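Local coordinates for NIF3-related protein (Bacillus cereus, PDB 2GX8) that has no established function but binds a pair of zinc ions through a motif conserved in the Nif3 family and carries a probable regulatory domain, at residues His193-Ser198 against Ile228-Pro233; Met161-Val166 against Tyr258-Lys263; Arg65-Ala70 against Val382-Ser387; Gly58-Pro63 against Asp120-Ala125. All coordinates share one frame; numbering follows the deposited sequence.

Contact 1: residues His193-Ser198 against Ile228-Pro233; sequences HCTFSS and IETIIP
F196 and E229 face each other as a hydrogen-bonded pair of an antiparallel sheet, a textbook case of two strands locked by reciprocal backbone bonds: F196 N reaches E229 O at 2.9 Å, and E229 N returns to F196 O at 2.8 Å. On the face that this pair shares, the phenyl swings away from its own amide (chi1 179°), while E229 takes the less common setting with CG between N and the carbonyl carbon (chi1 66°). As a result E229 CG comes to the edge of the F196 ring, near its plane, and lies 3.9 Å from F196 CB. The carboxylate beyond it is gripped by R227 of its own chain and by R227 of the second subunit, which probably keeps it ionised although the residue is buried. The other face is lined by S197 and I228, where S197 OG rests 3.6 Å from I228 CG1; its polar partner is R177, from helix 170-182. Strand 194-198 also pairs with a strand of the second subunit, and T195 OG1 adds a hydrogen bond with T203 OG1 of that subunit, so the sheet continues through the interface. Toward I231 the strands part. There T230 OG1 points at C194 O, at a separation so short that its exact geometry is doubtful. A water accepts from I231 N at 3.1 Å and donates weakly to C194 O.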
loop_
_atom_site.group_PDB
_atom_site.type_symbol
_atom_site.label_atom_id
_atom_site.label_comp_id
_atom_site.label_asym_id
_atom_site.label_seq_id
_atom_site.Cartn_x
_atom_site.Cartn_y
_atom_site.Cartn_z
ATOM N N HIS C 193 -44.930 14.517 -12.665
ATOM C CA HIS C 193 -45.612 15.411 -11.723
ATOM C C HIS C 193 -46.199 14.710 -10.501
ATOM O O HIS C 193 -47.243 15.117 -9.996
ATOM C CB HIS C 193 -46.674 16.252 -12.445
ATOM C CG HIS C 193 -46.105 17.242 -13.420
ATOM N ND1 HIS C 193 -45.570 16.872 -14.637
ATOM C CD2 HIS C 193 -46.010 18.592 -13.363
ATOM C CE1 HIS C 193 -45.159 17.951 -15.281
ATOM N NE2 HIS C 193 -45.412 19.006 -14.529
ATOM N N CYS C 194 -45.529 13.658 -10.032
ATOM C CA CYS C 194 -46.005 12.931 -8.874
ATOM C C CYS C 194 -45.748 13.739 -7.624
ATOM O O CYS C 194 -44.624 14.176 -7.384
ATOM C CB CYS C 194 -45.365 11.548 -8.763
ATOM S SG CYS C 194 -45.815 10.434 -10.109
ATOM N N THR C 195 -46.809 13.962 -6.854
ATOM C CA THR C 195 -46.735 14.668 -5.586
ATOM C C THR C 195 -47.826 14.148 -4.658
ATOM O O THR C 195 -48.812 13.510 -5.093
ATOM C CB THR C 195 -46.995 16.211 -5.715
ATOM O OG1 THR C 195 -48.380 16.455 -6.010
ATOM C CG2 THR C 195 -46.129 16.868 -6.782
ATOM N N PHE C 196 -47.645 14.439 -3.372
ATOM C CA PHE C 196 -48.668 14.156 -2.372
ATOM C C PHE C 196 -48.790 15.357 -1.457
ATOM O O PHE C 196 -47.791 15.865 -0.955
ATOM C CB PHE C 196 -48.382 12.889 -1.559
ATOM C CG PHE C 196 -49.429 12.610 -0.517
ATOM C CD1 PHE C 196 -50.620 12.012 -0.865
ATOM C CD2 PHE C 196 -49.222 12.957 0.815
ATOM C CE1 PHE C 196 -51.594 11.767 0.085
ATOM C CE2 PHE C 196 -50.214 12.709 1.774
ATOM C CZ PHE C 196 -51.391 12.119 1.396
ATOM N N SER C 197 -50.021 15.793 -1.242
ATOM C CA SER C 197 -50.307 16.947 -0.408
ATOM C C SER C 197 -51.376 16.630 0.635
ATOM O O SER C 197 -52.417 16.029 0.327
ATOM C CB SER C 197 -50.825 18.121 -1.257
ATOM O OG SER C 197 -49.912 18.514 -2.266
ATOM N N SER C 198 -51.112 17.072 1.864
ATOM C CA SER C 198 -52.054 16.935 2.970
ATOM C C SER C 198 -52.076 18.254 3.725
ATOM O O SER C 198 -51.109 19.001 3.724
ATOM C CB SER C 198 -51.675 15.778 3.905
ATOM O OG SER C 198 -50.362 15.957 4.401
ATOM N N ILE C 228 -46.446 19.379 1.155
ATOM C CA ILE C 228 -46.275 18.782 -0.154
ATOM C C ILE C 228 -45.008 17.957 -0.180
ATOM O O ILE C 228 -43.936 18.441 0.155
ATOM C CB ILE C 228 -46.160 19.862 -1.275
ATOM C CG1 ILE C 228 -47.358 20.835 -1.235
ATOM C CG2 ILE C 228 -46.015 19.200 -2.674
ATOM C CD1 ILE C 228 -47.227 22.042 -2.172
ATOM N N GLU C 229 -45.130 16.707 -0.585
ATOM C CA GLU C 229 -43.953 15.868 -0.712
ATOM C C GLU C 229 -43.832 15.335 -2.125
ATOM O O GLU C 229 -44.842 15.139 -2.824
ATOM C CB GLU C 229 -43.936 14.746 0.312
ATOM C CG GLU C 229 -44.996 13.728 0.154
ATOM C CD GLU C 229 -44.825 12.586 1.119
ATOM O OE1 GLU C 229 -44.621 12.832 2.319
ATOM O OE2 GLU C 229 -44.908 11.426 0.683
ATOM N N THR C 230 -42.592 15.131 -2.553
ATOM C CA THR C 230 -42.321 14.634 -3.891
ATOM C C THR C 230 -40.930 14.013 -3.883
ATOM O O THR C 230 -40.054 14.423 -3.101
ATOM C CB THR C 230 -42.438 15.746 -4.956
ATOM O OG1 THR C 230 -42.638 15.160 -6.246
ATOM C CG2 THR C 230 -41.230 16.629 -4.986
ATOM N N ILE C 231 -40.747 13.003 -4.721
ATOM C CA ILE C 231 -39.491 12.289 -4.807
ATOM C C ILE C 231 -38.574 12.900 -5.896
ATOM O O ILE C 231 -39.041 13.419 -6.910
ATOM C CB ILE C 231 -39.774 10.748 -5.015
ATOM C CG1 ILE C 231 -38.511 9.882 -4.830
ATOM C CG2 ILE C 231 -40.480 10.479 -6.351
ATOM C CD1 ILE C 231 -38.777 8.375 -4.869
ATOM N N ILE C 232 -37.269 12.884 -5.653
ATOM C CA ILE C 232 -36.294 13.376 -6.629
ATOM C C ILE C 232 -35.014 12.562 -6.655
ATOM O O ILE C 232 -34.669 11.922 -5.655
ATOM C CB ILE C 232 -35.829 14.860 -6.396
ATOM C CG1 ILE C 232 -35.148 15.024 -5.040
ATOM C CG2 ILE C 232 -36.946 15.845 -6.606
ATOM C CD1 ILE C 232 -34.413 16.338 -4.902
ATOM N N PRO C 233 -34.340 12.542 -7.822
ATOM C CA PRO C 233 -33.000 11.984 -7.898
ATOM C C PRO C 233 -32.055 13.070 -7.395
ATOM O O PRO C 233 -32.252 14.242 -7.721
ATOM C CB PRO C 233 -32.791 11.720 -9.401
ATOM C CG PRO C 233 -33.779 12.555 -10.116
ATOM C CD PRO C 233 -34.844 12.995 -9.135
HETATM O O HOH W 1 -43.436 11.691 -5.689
#

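Contact 2: residues Met161-Val166 against Tyr258-Lys263; sequences MKKVVV and YPLDNK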
loop_
_atom_site.group_PDB
_atom_site.type_symbol
_atom_site.label_atom_id
_atom_site.label_comp_id
_atom_site.label_asym_id
_atom_site.label_seq_id
_atom_site.Cartn_x
_atom_site.Cartn_y
_atom_site.Cartn_z
ATOM N N MET C 161 -32.018 8.526 -4.085
ATOM C CA MET C 161 -33.295 9.250 -4.148
ATOM C C MET C 161 -33.554 10.025 -2.868
ATOM O O MET C 161 -33.133 9.620 -1.777
ATOM C CB MET C 161 -34.482 8.308 -4.414
ATOM C CG MET C 161 -34.466 7.499 -5.735
ATOM S SD MET C 161 -34.735 8.383 -7.286
ATOM C CE MET C 161 -33.067 8.735 -7.690
ATOM N N LYS C 162 -34.249 11.143 -3.023
ATOM C CA LYS C 162 -34.569 12.032 -1.920
ATOM C C LYS C 162 -36.030 12.372 -1.931
ATOM O O LYS C 162 -36.630 12.474 -2.992
ATOM C CB LYS C 162 -33.814 13.351 -2.064
ATOM C CG LYS C 162 -32.312 13.204 -2.219
ATOM C CD LYS C 162 -31.805 12.339 -1.090
ATOM C CE LYS C 162 -30.411 11.895 -1.312
ATOM N NZ LYS C 162 -29.528 13.016 -1.021
ATOM N N LYS C 163 -36.601 12.532 -0.746
ATOM C CA LYS C 163 -37.958 12.994 -0.627
ATOM C C LYS C 163 -37.886 14.482 -0.233
ATOM O O LYS C 163 -37.289 14.861 0.779
ATOM C CB LYS C 163 -38.703 12.216 0.440
ATOM C CG LYS C 163 -40.233 12.258 0.294
ATOM C CD LYS C 163 -40.654 11.538 -0.969
ATOM C CE LYS C 163 -42.176 11.491 -1.070
ATOM N NZ LYS C 163 -42.722 11.049 -2.370
ATOM N N VAL C 164 -38.446 15.343 -1.067
ATOM C CA VAL C 164 -38.507 16.741 -0.693
ATOM C C VAL C 164 -39.886 16.985 -0.114
ATOM O O VAL C 164 -40.893 16.684 -0.758
ATOM C CB VAL C 164 -38.342 17.669 -1.887
ATOM C CG1 VAL C 164 -38.436 19.143 -1.432
ATOM C CG2 VAL C 164 -37.040 17.417 -2.562
ATOM N N VAL C 165 -39.931 17.523 1.100
ATOM C CA VAL C 165 -41.197 17.881 1.727
ATOM C C VAL C 165 -41.147 19.400 1.868
ATOM O O VAL C 165 -40.203 19.929 2.441
ATOM C CB VAL C 165 -41.337 17.218 3.102
ATOM C CG1 VAL C 165 -42.617 17.685 3.811
ATOM C CG2 VAL C 165 -41.317 15.701 2.954
ATOM N N VAL C 166 -42.125 20.110 1.319
ATOM C CA VAL C 166 -42.152 21.573 1.429
ATOM C C VAL C 166 -43.507 22.006 2.049
ATOM O O VAL C 166 -44.537 21.333 1.883
ATOM C CB VAL C 166 -41.814 22.237 0.067
ATOM C CG1 VAL C 166 -42.927 21.975 -0.974
ATOM C CG2 VAL C 166 -41.526 23.769 0.207
ATOM N N TYR C 258 -35.211 14.346 2.770
ATOM C CA TYR C 258 -34.996 13.111 3.462
ATOM C C TYR C 258 -34.265 12.188 2.530
ATOM O O TYR C 258 -34.626 12.101 1.358
ATOM C CB TYR C 258 -36.340 12.427 3.744
ATOM C CG TYR C 258 -37.233 13.099 4.730
ATOM C CD1 TYR C 258 -38.006 14.175 4.367
ATOM C CD2 TYR C 258 -37.357 12.608 6.014
ATOM C CE1 TYR C 258 -38.843 14.789 5.282
ATOM C CE2 TYR C 258 -38.174 13.195 6.915
ATOM C CZ TYR C 258 -38.916 14.290 6.547
ATOM O OH TYR C 258 -39.733 14.873 7.447
ATOM N N PRO C 259 -33.248 11.472 3.026
ATOM C CA PRO C 259 -32.637 10.483 2.148
ATOM C C PRO C 259 -33.531 9.248 2.187
ATOM O O PRO C 259 -34.170 8.988 3.199
ATOM C CB PRO C 259 -31.289 10.214 2.806
ATOM C CG PRO C 259 -31.475 10.573 4.245
ATOM C CD PRO C 259 -32.597 11.545 4.342
ATOM N N LEU C 260 -33.644 8.528 1.088
ATOM C CA LEU C 260 -34.524 7.365 1.061
ATOM C C LEU C 260 -33.689 6.161 0.694
ATOM O O LEU C 260 -32.558 6.325 0.241
ATOM C CB LEU C 260 -35.614 7.544 -0.006
ATOM C CG LEU C 260 -36.604 8.707 0.019
ATOM C CD1 LEU C 260 -37.341 8.748 -1.277
ATOM C CD2 LEU C 260 -37.567 8.610 1.164
ATOM N N ASP C 261 -34.230 4.963 0.895
ATOM C CA ASP C 261 -33.549 3.742 0.480
ATOM C C ASP C 261 -33.863 3.395 -0.976
ATOM O O ASP C 261 -33.179 2.564 -1.603
ATOM C CB ASP C 261 -33.928 2.576 1.383
ATOM C CG ASP C 261 -33.108 2.534 2.635
ATOM O OD1 ASP C 261 -32.139 3.311 2.741
ATOM O OD2 ASP C 261 -33.414 1.695 3.500
ATOM N N ASN C 262 -34.916 4.015 -1.496
ATOM C CA ASN C 262 -35.328 3.828 -2.874
ATOM C C ASN C 262 -34.189 4.256 -3.777
ATOM O O ASN C 262 -33.549 5.292 -3.528
ATOM C CB ASN C 262 -36.544 4.716 -3.162
ATOM C CG ASN C 262 -37.713 4.416 -2.262
ATOM O OD1 ASN C 262 -38.324 5.318 -1.726
ATOM N ND2 ASN C 262 -38.026 3.127 -2.086
ATOM N N LYS C 263 -33.917 3.466 -4.815
ATOM C CA LYS C 263 -32.875 3.848 -5.795
ATOM C C LYS C 263 -33.516 4.247 -7.121
ATOM O O LYS C 263 -34.661 3.868 -7.399
ATOM C CB LYS C 263 -31.821 2.747 -5.997
ATOM C CG LYS C 263 -30.911 2.500 -4.786
ATOM C CD LYS C 263 -30.140 3.759 -4.399
ATOM C CE LYS C 263 -29.648 3.666 -2.951
ATOM N NZ LYS C 263 -29.198 4.990 -2.442
#
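With CG beside its own amide (chi1 -68°), Y258 sends its ring along the strand to V165, where chi1 175° puts CG1 anti to the backbone N and leaves CG2 beside that N. The two side chains meet obliquely, with V165 CG2 3.5 Å from Y258 CE1. K163 O lies in the ring plane at the edge, 3.7 Å from Y258 CD1, and this same oxygen accepts the amide of Y258. K163 N in turn donates to Y258 O at 2.9 Å. These reciprocal bonds define a hydrogen-bonded antiparallel pair, one step along from the non-hydrogen-bonded pair K162 with P259, in a sheet where strand 150-168 runs between strands 221-233 and 255-260. L260 N extends the pattern to M161 O, and L260 CD2 packs 3.8 Å from K163 CB. After L260 the chain turns a corner at D261, bringing N262 back over M161: M161 CB and CG each lie 3.3 Å from N262 O. K162 bends at chi2 (-52°), which sets its CD 3.8 Å from P259 CA, and its amino group forms a salt bridge with D261 of a third subunit. The ring of Y258 meets Y258 of the second subunit edge-to-face.

Contact 3: residues Arg65-Ala70 against Val382-Ser387; sequences RHVLIA and VHIHAS
H66 and H385 present their rims to one another, neither ring over the other's face, with planes only 15° apart. H385 NE2 lies in the plane of the H66 ring at its CD2 edge, in an approach so close that its details are doubtful, and V67 O sits by the edge of the H385 ring, 3.3 Å from H385 CD2. H383 meets H385 differently: its ND1 stands 3.2 Å above the plane of the H385 ring, displaced toward the rim, while H385 CE1 occupies the matching place over a face of H383. H66 and H383 are nearly parallel too, but slid so far apart that they barely overlap. H383 ND1 also donates to I384 O at 3.2 Å, from well above the carbonyl plane, a bent bond that holds the ring only loosely.

On the reverse face the contact is aliphatic. V67 CG2 touches V382 CG1 at 3.6 Å, and V67 runs side by side with I384. With I384 CG1 beside its own N (chi1 -45°), CG2 is anti to that N and meets I69 CG1 at 3.7 Å. Five backbone bonds stitch the segments in parallel register, from R65 O, which accepts H383 N, to I69 O, which takes S387 N at 3.1 Å. Helix 75-84 covers L68, and helix 362-377 covers I69 and I384 on the opposite face. The result is characteristic of an alpha/beta layered domain: 383-386 is an outermost strand of a mixed sheet, beside strand 66-70, whose A70 bonds through the backbone to the zinc ligand H92.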
loop_
_atom_site.group_PDB
_atom_site.type_symbol
_atom_site.label_atom_id
_atom_site.label_comp_id
_atom_site.label_asym_id
_atom_site.label_seq_id
_atom_site.Cartn_x
_atom_site.Cartn_y
_atom_site.Cartn_z
ATOM N N ARG C 65 -18.097 26.737 -34.481
ATOM C CA ARG C 65 -19.008 26.588 -35.620
ATOM C C ARG C 65 -19.209 25.134 -36.025
ATOM O O ARG C 65 -20.198 24.806 -36.667
ATOM C CB ARG C 65 -18.474 27.321 -36.856
ATOM C CG ARG C 65 -18.132 28.799 -36.704
ATOM C CD ARG C 65 -17.414 29.269 -37.982
ATOM N NE ARG C 65 -16.785 30.596 -37.908
ATOM C CZ ARG C 65 -17.416 31.745 -38.142
ATOM N NH1 ARG C 65 -18.715 31.747 -38.433
ATOM N NH2 ARG C 65 -16.758 32.903 -38.070
ATOM N N HIS C 66 -18.246 24.277 -35.699
ATOM C CA HIS C 66 -18.264 22.864 -36.083
ATOM C C HIS C 66 -17.628 22.015 -35.017
ATOM O O HIS C 66 -16.615 22.403 -34.452
ATOM C CB HIS C 66 -17.444 22.617 -37.344
ATOM C CG HIS C 66 -18.008 23.223 -38.586
ATOM N ND1 HIS C 66 -17.787 24.539 -38.940
ATOM C CD2 HIS C 66 -18.738 22.680 -39.587
ATOM C CE1 HIS C 66 -18.388 24.787 -40.088
ATOM N NE2 HIS C 66 -18.970 23.675 -40.502
ATOM N N VAL C 67 -18.210 20.844 -34.774
ATOM C CA VAL C 67 -17.706 19.879 -33.769
ATOM C C VAL C 67 -17.565 18.491 -34.412
ATOM O O VAL C 67 -18.370 18.134 -35.279
ATOM C CB VAL C 67 -18.685 19.774 -32.564
ATOM C CG1 VAL C 67 -18.079 19.047 -31.405
ATOM C CG2 VAL C 67 -19.120 21.200 -32.103
ATOM N N LEU C 68 -16.562 17.706 -33.979
ATOM C CA LEU C 68 -16.361 16.359 -34.508
ATOM C C LEU C 68 -16.534 15.280 -33.426
ATOM O O LEU C 68 -15.931 15.369 -32.335
ATOM C CB LEU C 68 -14.956 16.223 -35.123
ATOM C CG LEU C 68 -14.585 14.944 -35.885
ATOM C CD1 LEU C 68 -15.409 14.813 -37.163
ATOM C CD2 LEU C 68 -13.093 14.925 -36.228
ATOM N N ILE C 69 -17.346 14.266 -33.720
ATOM C CA ILE C 69 -17.487 13.169 -32.798
ATOM C C ILE C 69 -16.525 12.071 -33.268
ATOM O O ILE C 69 -16.573 11.645 -34.434
ATOM C CB ILE C 69 -18.915 12.614 -32.741
ATOM C CG1 ILE C 69 -19.948 13.752 -32.664
ATOM C CG2 ILE C 69 -19.068 11.724 -31.540
ATOM C CD1 ILE C 69 -19.766 14.620 -31.435
ATOM N N ALA C 70 -15.664 11.616 -32.358
ATOM C CA ALA C 70 -14.689 10.564 -32.671
ATOM C C ALA C 70 -14.713 9.455 -31.648
ATOM O O ALA C 70 -15.216 9.646 -30.543
ATOM C CB ALA C 70 -13.265 11.158 -32.740
ATOM N N VAL C 382 -24.401 25.476 -34.977
ATOM C CA VAL C 382 -23.297 24.511 -34.955
ATOM C C VAL C 382 -23.648 23.298 -35.800
ATOM O O VAL C 382 -24.762 22.783 -35.730
ATOM C CB VAL C 382 -22.984 23.919 -33.544
ATOM C CG1 VAL C 382 -21.569 23.372 -33.533
ATOM C CG2 VAL C 382 -23.091 24.931 -32.457
ATOM N N HIS C 383 -22.675 22.831 -36.569
ATOM C CA HIS C 383 -22.817 21.645 -37.385
ATOM C C HIS C 383 -22.010 20.545 -36.663
ATOM O O HIS C 383 -20.825 20.714 -36.413
ATOM C CB HIS C 383 -22.229 21.928 -38.770
ATOM C CG HIS C 383 -22.591 20.917 -39.822
ATOM N ND1 HIS C 383 -22.482 19.553 -39.627
ATOM C CD2 HIS C 383 -22.988 21.079 -41.109
ATOM C CE1 HIS C 383 -22.834 18.918 -40.733
ATOM N NE2 HIS C 383 -23.136 19.821 -41.651
ATOM N N ILE C 384 -22.638 19.433 -36.302
ATOM C CA ILE C 384 -21.909 18.343 -35.640
ATOM C C ILE C 384 -21.537 17.307 -36.705
ATOM O O ILE C 384 -22.324 17.052 -37.621
ATOM C CB ILE C 384 -22.759 17.671 -34.508
ATOM C CG1 ILE C 384 -23.455 18.715 -33.611
ATOM C CG2 ILE C 384 -21.959 16.650 -33.718
ATOM C CD1 ILE C 384 -22.555 19.687 -32.900
ATOM N N HIS C 385 -20.346 16.714 -36.609
ATOM C CA HIS C 385 -19.937 15.726 -37.599
ATOM C C HIS C 385 -19.544 14.412 -36.951
ATOM O O HIS C 385 -19.060 14.389 -35.823
ATOM C CB HIS C 385 -18.758 16.224 -38.419
ATOM C CG HIS C 385 -18.928 17.598 -38.981
ATOM N ND1 HIS C 385 -19.404 17.835 -40.255
ATOM C CD2 HIS C 385 -18.652 18.815 -38.450
ATOM C CE1 HIS C 385 -19.419 19.136 -40.481
ATOM N NE2 HIS C 385 -18.977 19.754 -39.400
ATOM N N ALA C 386 -19.763 13.319 -37.674
ATOM C CA ALA C 386 -19.358 11.993 -37.234
ATOM C C ALA C 386 -18.163 11.584 -38.078
ATOM O O ALA C 386 -18.305 11.349 -39.271
ATOM C CB ALA C 386 -20.468 11.019 -37.426
ATOM N N SER C 387 -16.988 11.518 -37.456
ATOM C CA SER C 387 -15.750 11.120 -38.124
ATOM C C SER C 387 -15.926 9.900 -39.005
ATOM O O SER C 387 -16.497 8.893 -38.582
ATOM C CB SER C 387 -14.698 10.812 -37.090
ATOM O OG SER C 387 -13.471 10.505 -37.716
#

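Contact 4: residues Gly58-Pro63 against Asp120-Ala125; sequences GALNKP and DIAIYA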
loop_
_atom_site.group_PDB
_atom_site.type_symbol
_atom_site.label_atom_id
_atom_site.label_comp_id
_atom_site.label_asym_id
_atom_site.label_seq_id
_atom_site.Cartn_x
_atom_site.Cartn_y
_atom_site.Cartn_z
ATOM N N GLY C 58 -6.772 22.072 -24.561
ATOM C CA GLY C 58 -7.353 23.304 -25.086
ATOM C C GLY C 58 -8.203 24.069 -24.111
ATOM O O GLY C 58 -7.994 23.974 -22.897
ATOM N N ALA C 59 -9.146 24.843 -24.669
ATOM C CA ALA C 59 -10.091 25.718 -23.951
ATOM C C ALA C 59 -11.450 25.694 -24.657
ATOM O O ALA C 59 -11.523 25.448 -25.857
ATOM C CB ALA C 59 -9.584 27.117 -23.942
ATOM N N LEU C 60 -12.527 25.951 -23.922
ATOM C CA LEU C 60 -13.863 25.936 -24.533
ATOM C C LEU C 60 -14.487 27.325 -24.635
ATOM O O LEU C 60 -15.563 27.482 -25.215
ATOM C CB LEU C 60 -14.799 25.009 -23.757
ATOM C CG LEU C 60 -14.385 23.550 -23.662
ATOM C CD1 LEU C 60 -15.116 22.902 -22.520
ATOM C CD2 LEU C 60 -14.600 22.809 -24.991
ATOM N N ASN C 61 -13.826 28.334 -24.073
ATOM C CA ASN C 61 -14.368 29.702 -24.099
ATOM C C ASN C 61 -14.060 30.451 -25.396
ATOM O O ASN C 61 -13.414 31.549 -25.364
ATOM C CB ASN C 61 -13.902 30.491 -22.868
ATOM C CG ASN C 61 -12.393 30.401 -22.635
ATOM O OD1 ASN C 61 -11.652 29.801 -23.417
ATOM N ND2 ASN C 61 -11.935 31.007 -21.547
ATOM N N LYS C 62 -14.572 29.861 -26.535
ATOM C CA LYS C 62 -14.253 30.399 -27.852
ATOM C C LYS C 62 -15.390 29.997 -28.801
ATOM O O LYS C 62 -16.020 28.987 -28.567
ATOM C CB LYS C 62 -12.900 29.805 -28.305
ATOM C CG LYS C 62 -12.899 28.251 -28.478
ATOM C CD LYS C 62 -11.490 27.634 -28.513
ATOM C CE LYS C 62 -11.462 26.214 -29.170
ATOM N NZ LYS C 62 -12.573 25.291 -28.755
ATOM N N PRO C 63 -15.697 30.800 -29.844
ATOM C CA PRO C 63 -16.772 30.442 -30.801
ATOM C C PRO C 63 -16.548 29.102 -31.512
ATOM O O PRO C 63 -15.469 28.878 -32.061
ATOM C CB PRO C 63 -16.731 31.590 -31.821
ATOM C CG PRO C 63 -16.176 32.728 -31.051
ATOM C CD PRO C 63 -15.123 32.124 -30.153
ATOM N N ASP C 120 -5.298 25.092 -32.291
ATOM C CA ASP C 120 -6.360 25.519 -31.360
ATOM C C ASP C 120 -7.552 24.547 -31.340
ATOM O O ASP C 120 -8.707 24.986 -31.367
ATOM C CB ASP C 120 -6.851 26.947 -31.680
ATOM C CG ASP C 120 -5.771 27.999 -31.517
ATOM O OD1 ASP C 120 -4.740 27.669 -30.918
ATOM O OD2 ASP C 120 -5.958 29.179 -31.963
ATOM N N ILE C 121 -7.269 23.238 -31.309
ATOM C CA ILE C 121 -8.332 22.237 -31.282
ATOM C C ILE C 121 -8.526 21.688 -29.882
ATOM O O ILE C 121 -7.580 21.182 -29.296
ATOM C CB ILE C 121 -8.057 21.070 -32.222
ATOM C CG1 ILE C 121 -8.049 21.569 -33.667
ATOM C CG2 ILE C 121 -9.131 19.957 -32.041
ATOM C CD1 ILE C 121 -7.767 20.450 -34.647
ATOM N N ALA C 122 -9.752 21.803 -29.361
ATOM C CA ALA C 122 -10.080 21.332 -28.039
ATOM C C ALA C 122 -10.410 19.847 -28.126
ATOM O O ALA C 122 -11.037 19.402 -29.080
ATOM C CB ALA C 122 -11.239 22.110 -27.481
ATOM N N ILE C 123 -9.947 19.086 -27.139
ATOM C CA ILE C 123 -10.168 17.651 -27.092
ATOM C C ILE C 123 -10.918 17.367 -25.791
ATOM O O ILE C 123 -10.436 17.656 -24.694
ATOM C CB ILE C 123 -8.843 16.879 -27.137
ATOM C CG1 ILE C 123 -8.064 17.189 -28.421
ATOM C CG2 ILE C 123 -9.075 15.342 -26.999
ATOM C CD1 ILE C 123 -8.804 16.798 -29.681
ATOM N N TYR C 124 -12.112 16.800 -25.927
ATOM C CA TYR C 124 -12.941 16.499 -24.784
ATOM C C TYR C 124 -13.178 14.993 -24.705
ATOM O O TYR C 124 -13.546 14.365 -25.709
ATOM C CB TYR C 124 -14.259 17.288 -24.910
ATOM C CG TYR C 124 -15.283 17.015 -23.829
ATOM C CD1 TYR C 124 -16.186 15.949 -23.961
ATOM C CD2 TYR C 124 -15.375 17.820 -22.706
ATOM C CE1 TYR C 124 -17.131 15.682 -23.011
ATOM C CE2 TYR C 124 -16.341 17.553 -21.726
ATOM C CZ TYR C 124 -17.211 16.482 -21.903
ATOM O OH TYR C 124 -18.168 16.176 -20.976
ATOM N N ALA C 125 -12.970 14.388 -23.537
ATOM C CA ALA C 125 -13.194 12.939 -23.451
ATOM C C ALA C 125 -14.516 12.577 -22.794
ATOM O O ALA C 125 -14.866 13.106 -21.742
ATOM C CB ALA C 125 -12.067 12.263 -22.738
#
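G58 passes A122 with the two CA atoms 4.5 Å apart, at backbone angles (phi 103°, psi -154°) that suit a residue without a side chain, and the close passage would leave little room for one. The two segments exchange no hydrogen bonds; what joins them is the methyl of A122, met by three separate groups of the loop. L60 CD2 lies 4.2 Å from A122 CB. A59 O and the amino group of K62 both approach the same methyl, K62 NZ at 3.7 Å. K62 is folded for this: CG is set between its own N and carbonyl carbon (chi1 63°), and the far end bends at chi4, so that K62 NZ turns back to donate to A59 O at 3.1 Å, approaching nearly in line with the C=O bond. A second backbone oxygen, that of N87, also takes a bond from this ammonium group. On the way, K62 CE passes 3.7 Å from D120 O. Between L60 and K62, N61 forms the centre of an inverse gamma turn.

D120, at positive phi, is the C-prime residue of a Schellman motif that closes helix 108-118, just before strand 122-125 begins. That strand runs between strands 54-56 and 88-91: A122 packs on L55 and V88, its backbone bonds to N87 and I89, and I123 pairs with Q56 and I57. L60 meanwhile leans on H32 and I35 of helix 31-38, while G58 pairs in parallel fashion with a strand of the fourth subunit.

From the N terminus, 58-63 opens contact 4 and, one residue on, 65-70 opens contact 3. The return at 120-125 closes contact 4 while contact 3 is still open, so these two cross, both reaching the five-stranded sheet. The chain then enters the second, larger sheet: 161-166 opens contact 2, then 193-198 opens contact 1 and 228-233 closes it inside that loop before 258-263 closes contact 2. Contacts 1 and 2 lie side by side, T230 and I228 probably bonding through the backbone to V164 and V166. Contact 3 closes at 382-387, enclosing both. It lies about 40 Å from them, centre to centre, bringing the chain's late part back beside strand 66-70.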